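Alpha-fucosidase (Bifidobacterium bifidum, PDB 2EAB) probably hydrolyses alpha-1,2-linkages to release L-fucose from glycans; this chain is the calcium-binding catalytic part of a longer family 95 glycoside hydrolase. Local coordinates at residues L528-Y542 with V583-K597. Residues are numbered along the deposited sequence; the frame is centred on the assembly and turned at random.
Sequences LDRVYALLKEESHFY and VWQMLNDAIEAAKAK
V583 opens the contact by setting CG2 against the ring of Y542, 3.6 Å from CE2. The two segments are neighbouring helices of the family 95 catalytic domain, which has the helical (alpha/alpha)6-barrel fold. They run in roughly opposite directions but cross steeply. Their axes approach to 9.2 Å, with 133° between the N-to-C directions.

M586 is a knob among L535, E538, S539 and Y542. Its extended chi1 and chi2 carry SD to 3.4 Å from E538 CG. The bend at chi3 (64°) then turns CE over the E538-S539 backbone, near Y542 CB. L587 follows, with CD2 beside S539 CB and OG. D589 lends its backbone and CB to the pocket around L535, while its OD1 hydrogen-bonds a Tris molecule, probably from the crystallisation liquor. The D589 side chain also lies near E520 and D690, known calcium ligands of this protein, though no calcium is bound at that site in this chain.

A590 allows a close approach: its CB lies 3.4 Å from S539 OG. That hydroxyl donates to L535 O in its own helix, reaching it from the face opposite S539 N. L535 is the reciprocal knob, seated among M586, D589, A590 and A593. A593 CB meets the edge of the Y532 ring, and A594 touches CE1. Y532 OH hydrogen-bonds D601, just past the end of helix 577-596. A596 CB packs on both methyls of L528.

K597 ends the contact. Its CG lies on L528, and its CD is 3.6 Å from Y532 CG. Bends at chi3 and chi4 then direct NZ to D529 OD1, which it meets at 2.8 Å in a salt bridge, from 45° above the carboxylate plane.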
loop_
_atom_site.group_PDB
_atom_site.type_symbol
_atom_site.label_atom_id
_atom_site.label_comp_id
_atom_site.label_asym_id
_atom_site.label_seq_id
_atom_site.Cartn_x
_atom_site.Cartn_y
_atom_site.Cartn_z
ATOM N N LEU A 528 11.565 -15.400 7.255
ATOM C CA LEU A 528 10.790 -16.484 7.848
ATOM C C LEU A 528 10.718 -16.365 9.368
ATOM O O LEU A 528 9.645 -16.499 9.953
ATOM C CB LEU A 528 11.362 -17.845 7.452
ATOM C CG LEU A 528 10.724 -19.090 8.071
ATOM C CD1 LEU A 528 9.232 -19.165 7.764
ATOM C CD2 LEU A 528 11.440 -20.320 7.544
ATOM N N ASP A 529 11.858 -16.124 10.012
ATOM C CA ASP A 529 11.876 -16.021 11.473
ATOM C C ASP A 529 10.991 -14.882 11.980
ATOM O O ASP A 529 10.250 -15.043 12.952
ATOM C CB ASP A 529 13.303 -15.855 11.995
ATOM C CG ASP A 529 14.100 -17.152 11.958
ATOM O OD1 ASP A 529 13.536 -18.212 11.598
ATOM O OD2 ASP A 529 15.300 -17.106 12.306
ATOM N N ARG A 530 11.054 -13.742 11.297
ATOM C CA ARG A 530 10.280 -12.560 11.687
ATOM C C ARG A 530 8.787 -12.758 11.479
ATOM O O ARG A 530 7.983 -12.397 12.344
ATOM C CB ARG A 530 10.757 -11.328 10.923
ATOM C CG ARG A 530 12.148 -10.892 11.317
ATOM C CD ARG A 530 12.676 -9.859 10.367
ATOM N NE ARG A 530 12.047 -8.555 10.566
ATOM C CZ ARG A 530 12.158 -7.539 9.714
ATOM N NH1 ARG A 530 12.854 -7.681 8.594
ATOM N NH2 ARG A 530 11.571 -6.380 9.974
ATOM N N VAL A 531 8.405 -13.332 10.343
ATOM C CA VAL A 531 6.981 -13.511 10.057
ATOM C C VAL A 531 6.402 -14.613 10.935
ATOM O O VAL A 531 5.260 -14.522 11.384
ATOM C CB VAL A 531 6.674 -13.729 8.544
ATOM C CG1 VAL A 531 7.297 -12.626 7.704
ATOM C CG2 VAL A 531 7.149 -15.089 8.051
ATOM N N TYR A 532 7.191 -15.653 11.195
ATOM C CA TYR A 532 6.751 -16.702 12.101
ATOM C C TYR A 532 6.478 -16.155 13.501
ATOM O O TYR A 532 5.458 -16.478 14.102
ATOM C CB TYR A 532 7.747 -17.867 12.171
ATOM C CG TYR A 532 7.353 -18.878 13.223
ATOM C CD1 TYR A 532 6.250 -19.707 13.035
ATOM C CD2 TYR A 532 8.057 -18.981 14.424
ATOM C CE1 TYR A 532 5.858 -20.618 14.004
ATOM C CE2 TYR A 532 7.675 -19.904 15.403
ATOM C CZ TYR A 532 6.576 -20.717 15.181
ATOM O OH TYR A 532 6.174 -21.628 16.127
ATOM N N ALA A 533 7.399 -15.348 14.024
ATOM C CA ALA A 533 7.213 -14.768 15.350
ATOM C C ALA A 533 5.899 -13.979 15.429
ATOM O O ALA A 533 5.123 -14.152 16.366
ATOM C CB ALA A 533 8.409 -13.901 15.741
ATOM N N LEU A 534 5.642 -13.139 14.431
ATOM C CA LEU A 534 4.402 -12.357 14.395
ATOM C C LEU A 534 3.162 -13.234 14.319
ATOM O O LEU A 534 2.184 -13.009 15.039
ATOM C CB LEU A 534 4.414 -11.383 13.219
ATOM C CG LEU A 534 5.327 -10.164 13.363
ATOM C CD1 LEU A 534 5.581 -9.513 12.013
ATOM C CD2 LEU A 534 4.742 -9.154 14.345
ATOM N N LEU A 535 3.214 -14.232 13.440
ATOM C CA LEU A 535 2.076 -15.123 13.228
ATOM C C LEU A 535 1.806 -16.006 14.431
ATOM O O LEU A 535 0.652 -16.279 14.743
ATOM C CB LEU A 535 2.282 -15.979 11.981
ATOM C CG LEU A 535 2.062 -15.247 10.657
ATOM C CD1 LEU A 535 2.691 -16.012 9.515
ATOM C CD2 LEU A 535 0.576 -15.022 10.400
ATOM N N LYS A 536 2.872 -16.448 15.092
ATOM C CA LYS A 536 2.753 -17.301 16.266
ATOM C C LYS A 536 1.943 -16.592 17.353
ATOM O O LYS A 536 0.996 -17.160 17.905
ATOM C CB LYS A 536 4.144 -17.653 16.790
ATOM C CG LYS A 536 4.164 -18.490 18.058
ATOM C CD LYS A 536 5.600 -18.710 18.525
ATOM C CE LYS A 536 5.645 -19.440 19.860
ATOM N NZ LYS A 536 7.043 -19.681 20.327
ATOM N N GLU A 537 2.302 -15.346 17.653
ATOM C CA GLU A 537 1.637 -14.633 18.731
ATOM C C GLU A 537 0.215 -14.203 18.355
ATOM O O GLU A 537 -0.671 -14.260 19.200
ATOM C CB GLU A 537 2.474 -13.451 19.229
ATOM C CG GLU A 537 1.788 -12.631 20.307
ATOM C CD GLU A 537 2.726 -11.749 21.116
ATOM O OE1 GLU A 537 3.970 -11.892 21.033
ATOM O OE2 GLU A 537 2.202 -10.913 21.871
ATOM N N GLU A 538 -0.014 -13.776 17.115
ATOM C CA GLU A 538 -1.378 -13.413 16.726
ATOM C C GLU A 538 -2.294 -14.638 16.632
ATOM O O GLU A 538 -3.482 -14.555 16.948
ATOM C CB GLU A 538 -1.407 -12.578 15.443
ATOM C CG GLU A 538 -2.767 -11.923 15.158
ATOM C CD GLU A 538 -3.129 -10.802 16.129
ATOM O OE1 GLU A 538 -2.269 -10.446 16.975
ATOM O OE2 GLU A 538 -4.272 -10.285 16.046
ATOM N N SER A 539 -1.748 -15.776 16.205
ATOM C CA SER A 539 -2.522 -17.018 16.186
ATOM C C SER A 539 -2.834 -17.471 17.610
ATOM O O SER A 539 -3.960 -17.875 17.898
ATOM C CB SER A 539 -1.804 -18.115 15.397
ATOM O OG SER A 539 -1.671 -17.737 14.040
ATOM N N HIS A 540 -1.843 -17.382 18.497
ATOM C CA HIS A 540 -2.067 -17.649 19.913
ATOM C C HIS A 540 -3.216 -16.794 20.446
ATOM O O HIS A 540 -4.109 -17.284 21.144
ATOM C CB HIS A 540 -0.806 -17.348 20.716
ATOM C CG HIS A 540 -0.936 -17.673 22.167
ATOM N ND1 HIS A 540 -1.336 -16.759 23.118
ATOM C CD2 HIS A 540 -0.744 -18.840 22.821
ATOM C CE1 HIS A 540 -1.366 -17.350 24.300
ATOM N NE2 HIS A 540 -1.015 -18.614 24.146
ATOM N N PHE A 541 -3.179 -15.510 20.103
ATOM C CA PHE A 541 -4.173 -14.543 20.540
ATOM C C PHE A 541 -5.563 -14.947 20.075
ATOM O O PHE A 541 -6.495 -15.021 20.879
ATOM C CB PHE A 541 -3.800 -13.153 20.013
ATOM C CG PHE A 541 -4.765 -12.067 20.400
ATOM C CD1 PHE A 541 -5.105 -11.848 21.737
ATOM C CD2 PHE A 541 -5.323 -11.249 19.426
ATOM C CE1 PHE A 541 -6.000 -10.842 22.087
ATOM C CE2 PHE A 541 -6.200 -10.233 19.769
ATOM C CZ PHE A 541 -6.551 -10.030 21.102
ATOM N N TYR A 542 -5.703 -15.237 18.787
ATOM C CA TYR A 542 -7.008 -15.599 18.260
ATOM C C TYR A 542 -7.522 -16.910 18.823
ATOM O O TYR A 542 -8.675 -16.994 19.235
ATOM C CB TYR A 542 -7.039 -15.558 16.724
ATOM C CG TYR A 542 -7.621 -14.247 16.281
ATOM C CD1 TYR A 542 -6.828 -13.099 16.207
ATOM C CD2 TYR A 542 -8.982 -14.129 16.016
ATOM C CE1 TYR A 542 -7.379 -11.872 15.856
ATOM C CE2 TYR A 542 -9.541 -12.911 15.666
ATOM C CZ TYR A 542 -8.732 -11.788 15.584
ATOM O OH TYR A 542 -9.273 -10.573 15.244
ATOM N N VAL A 583 -9.131 -14.884 9.524
ATOM C CA VAL A 583 -8.520 -15.725 10.556
ATOM C C VAL A 583 -8.091 -17.072 9.971
ATOM O O VAL A 583 -7.014 -17.580 10.299
ATOM C CB VAL A 583 -9.425 -15.861 11.803
ATOM C CG1 VAL A 583 -8.846 -16.866 12.804
ATOM C CG2 VAL A 583 -9.583 -14.499 12.466
ATOM N N TRP A 584 -8.920 -17.621 9.086
ATOM C CA TRP A 584 -8.572 -18.844 8.368
ATOM C C TRP A 584 -7.254 -18.663 7.617
ATOM O O TRP A 584 -6.366 -19.522 7.698
ATOM C CB TRP A 584 -9.702 -19.231 7.419
ATOM C CG TRP A 584 -9.491 -20.516 6.674
ATOM C CD1 TRP A 584 -9.906 -21.762 7.047
ATOM C CD2 TRP A 584 -8.828 -20.675 5.414
ATOM N NE1 TRP A 584 -9.539 -22.687 6.098
ATOM C CE2 TRP A 584 -8.881 -22.047 5.083
ATOM C CE3 TRP A 584 -8.206 -19.788 4.526
ATOM C CZ2 TRP A 584 -8.321 -22.555 3.904
ATOM C CZ3 TRP A 584 -7.648 -20.296 3.356
ATOM C CH2 TRP A 584 -7.719 -21.667 3.053
ATOM N N GLN A 585 -7.115 -17.540 6.912
ATOM C CA GLN A 585 -5.901 -17.291 6.145
ATOM C C GLN A 585 -4.685 -17.143 7.042
ATOM O O GLN A 585 -3.598 -17.627 6.701
ATOM C CB GLN A 585 -6.038 -16.052 5.266
ATOM C CG GLN A 585 -5.052 -16.051 4.114
ATOM C CD GLN A 585 -5.384 -17.124 3.096
ATOM O OE1 GLN A 585 -6.418 -17.061 2.442
ATOM N NE2 GLN A 585 -4.524 -18.134 2.985
ATOM N N MET A 586 -4.863 -16.469 8.179
ATOM C CA MET A 586 -3.765 -16.285 9.118
ATOM C C MET A 586 -3.276 -17.624 9.656
ATOM O O MET A 586 -2.076 -17.874 9.709
ATOM C CB MET A 586 -4.163 -15.372 10.275
ATOM C CG MET A 586 -3.014 -15.131 11.237
ATOM S SD MET A 586 -3.459 -14.146 12.659
ATOM C CE MET A 586 -4.655 -15.216 13.478
ATOM N N LEU A 587 -4.207 -18.474 10.074
ATOM C CA LEU A 587 -3.825 -19.788 10.586
ATOM C C LEU A 587 -3.155 -20.626 9.500
ATOM O O LEU A 587 -2.203 -21.356 9.775
ATOM C CB LEU A 587 -5.031 -20.515 11.185
ATOM C CG LEU A 587 -5.627 -19.885 12.450
ATOM C CD1 LEU A 587 -6.916 -20.588 12.837
ATOM C CD2 LEU A 587 -4.635 -19.896 13.617
ATOM N N ASN A 588 -3.649 -20.500 8.273
ATOM C CA ASN A 588 -3.055 -21.169 7.123
ATOM C C ASN A 588 -1.598 -20.729 6.927
ATOM O O ASN A 588 -0.686 -21.567 6.847
ATOM C CB ASN A 588 -3.898 -20.870 5.882
ATOM C CG ASN A 588 -3.741 -21.915 4.793
ATOM O OD1 ASN A 588 -2.903 -22.816 4.873
ATOM N ND2 ASN A 588 -4.562 -21.798 3.762
ATOM N N ASP A 589 -1.385 -19.413 6.879
ATOM C CA ASP A 589 -0.041 -18.846 6.770
ATOM C C ASP A 589 0.845 -19.245 7.953
ATOM O O ASP A 589 2.021 -19.581 7.762
ATOM C CB ASP A 589 -0.088 -17.310 6.689
ATOM C CG ASP A 589 -0.580 -16.770 5.343
ATOM O OD1 ASP A 589 -0.800 -17.543 4.394
ATOM O OD2 ASP A 589 -0.731 -15.531 5.238
ATOM N N ALA A 590 0.285 -19.198 9.162
ATOM C CA ALA A 590 1.031 -19.550 10.370
ATOM C C ALA A 590 1.501 -21.002 10.344
ATOM O O ALA A 590 2.643 -21.294 10.700
ATOM C CB ALA A 590 0.192 -19.280 11.610
ATOM N N ILE A 591 0.616 -21.901 9.922
ATOM C CA ILE A 591 0.958 -23.314 9.774
ATOM C C ILE A 591 2.082 -23.487 8.756
ATOM O O ILE A 591 3.030 -24.243 8.991
ATOM C CB ILE A 591 -0.286 -24.152 9.399
ATOM C CG1 ILE A 591 -1.220 -24.264 10.610
ATOM C CG2 ILE A 591 0.114 -25.545 8.912
ATOM C CD1 ILE A 591 -2.637 -24.686 10.278
ATOM N N GLU A 592 1.997 -22.768 7.642
ATOM C CA GLU A 592 3.051 -22.842 6.634
ATOM C C GLU A 592 4.386 -22.310 7.140
ATOM O O GLU A 592 5.440 -22.909 6.879
ATOM C CB GLU A 592 2.627 -22.155 5.338
ATOM C CG GLU A 592 1.501 -22.883 4.629
ATOM C CD GLU A 592 1.835 -24.349 4.404
ATOM O OE1 GLU A 592 2.862 -24.632 3.743
ATOM O OE2 GLU A 592 1.095 -25.219 4.905
ATOM N N ALA A 593 4.342 -21.212 7.892
ATOM C CA ALA A 593 5.557 -20.657 8.491
ATOM C C ALA A 593 6.179 -21.650 9.474
ATOM O O ALA A 593 7.398 -21.880 9.467
ATOM C CB ALA A 593 5.258 -19.332 9.177
ATOM N N ALA A 594 5.332 -22.247 10.307
ATOM C CA ALA A 594 5.771 -23.262 11.262
ATOM C C ALA A 594 6.407 -24.450 10.548
ATOM O O ALA A 594 7.506 -24.876 10.909
ATOM C CB ALA A 594 4.608 -23.722 12.124
ATOM N N LYS A 595 5.731 -24.960 9.522
ATOM C CA LYS A 595 6.239 -26.100 8.756
ATOM C C LYS A 595 7.603 -25.815 8.134
ATOM O O LYS A 595 8.484 -26.683 8.127
ATOM C CB LYS A 595 5.234 -26.519 7.686
ATOM C CG LYS A 595 4.048 -27.281 8.242
ATOM C CD LYS A 595 3.068 -27.683 7.156
ATOM C CE LYS A 595 1.966 -28.574 7.718
ATOM N NZ LYS A 595 2.479 -29.860 8.285
ATOM N N ALA A 596 7.784 -24.592 7.641
ATOM C CA ALA A 596 9.041 -24.186 7.016
ATOM C C ALA A 596 10.203 -24.190 8.009
ATOM O O ALA A 596 11.370 -24.273 7.614
ATOM C CB ALA A 596 8.893 -22.820 6.373
ATOM N N LYS A 597 9.870 -24.097 9.294
ATOM C CA LYS A 597 10.858 -24.132 10.371
ATOM C C LYS A 597 10.956 -25.502 11.047
ATOM O O LYS A 597 11.747 -25.684 11.974
ATOM C CB LYS A 597 10.528 -23.061 11.413
ATOM C CG LYS A 597 10.733 -21.642 10.914
ATOM C CD LYS A 597 10.277 -20.602 11.923
ATOM C CE LYS A 597 11.094 -20.628 13.214
ATOM N NZ LYS A 597 12.556 -20.421 13.005
#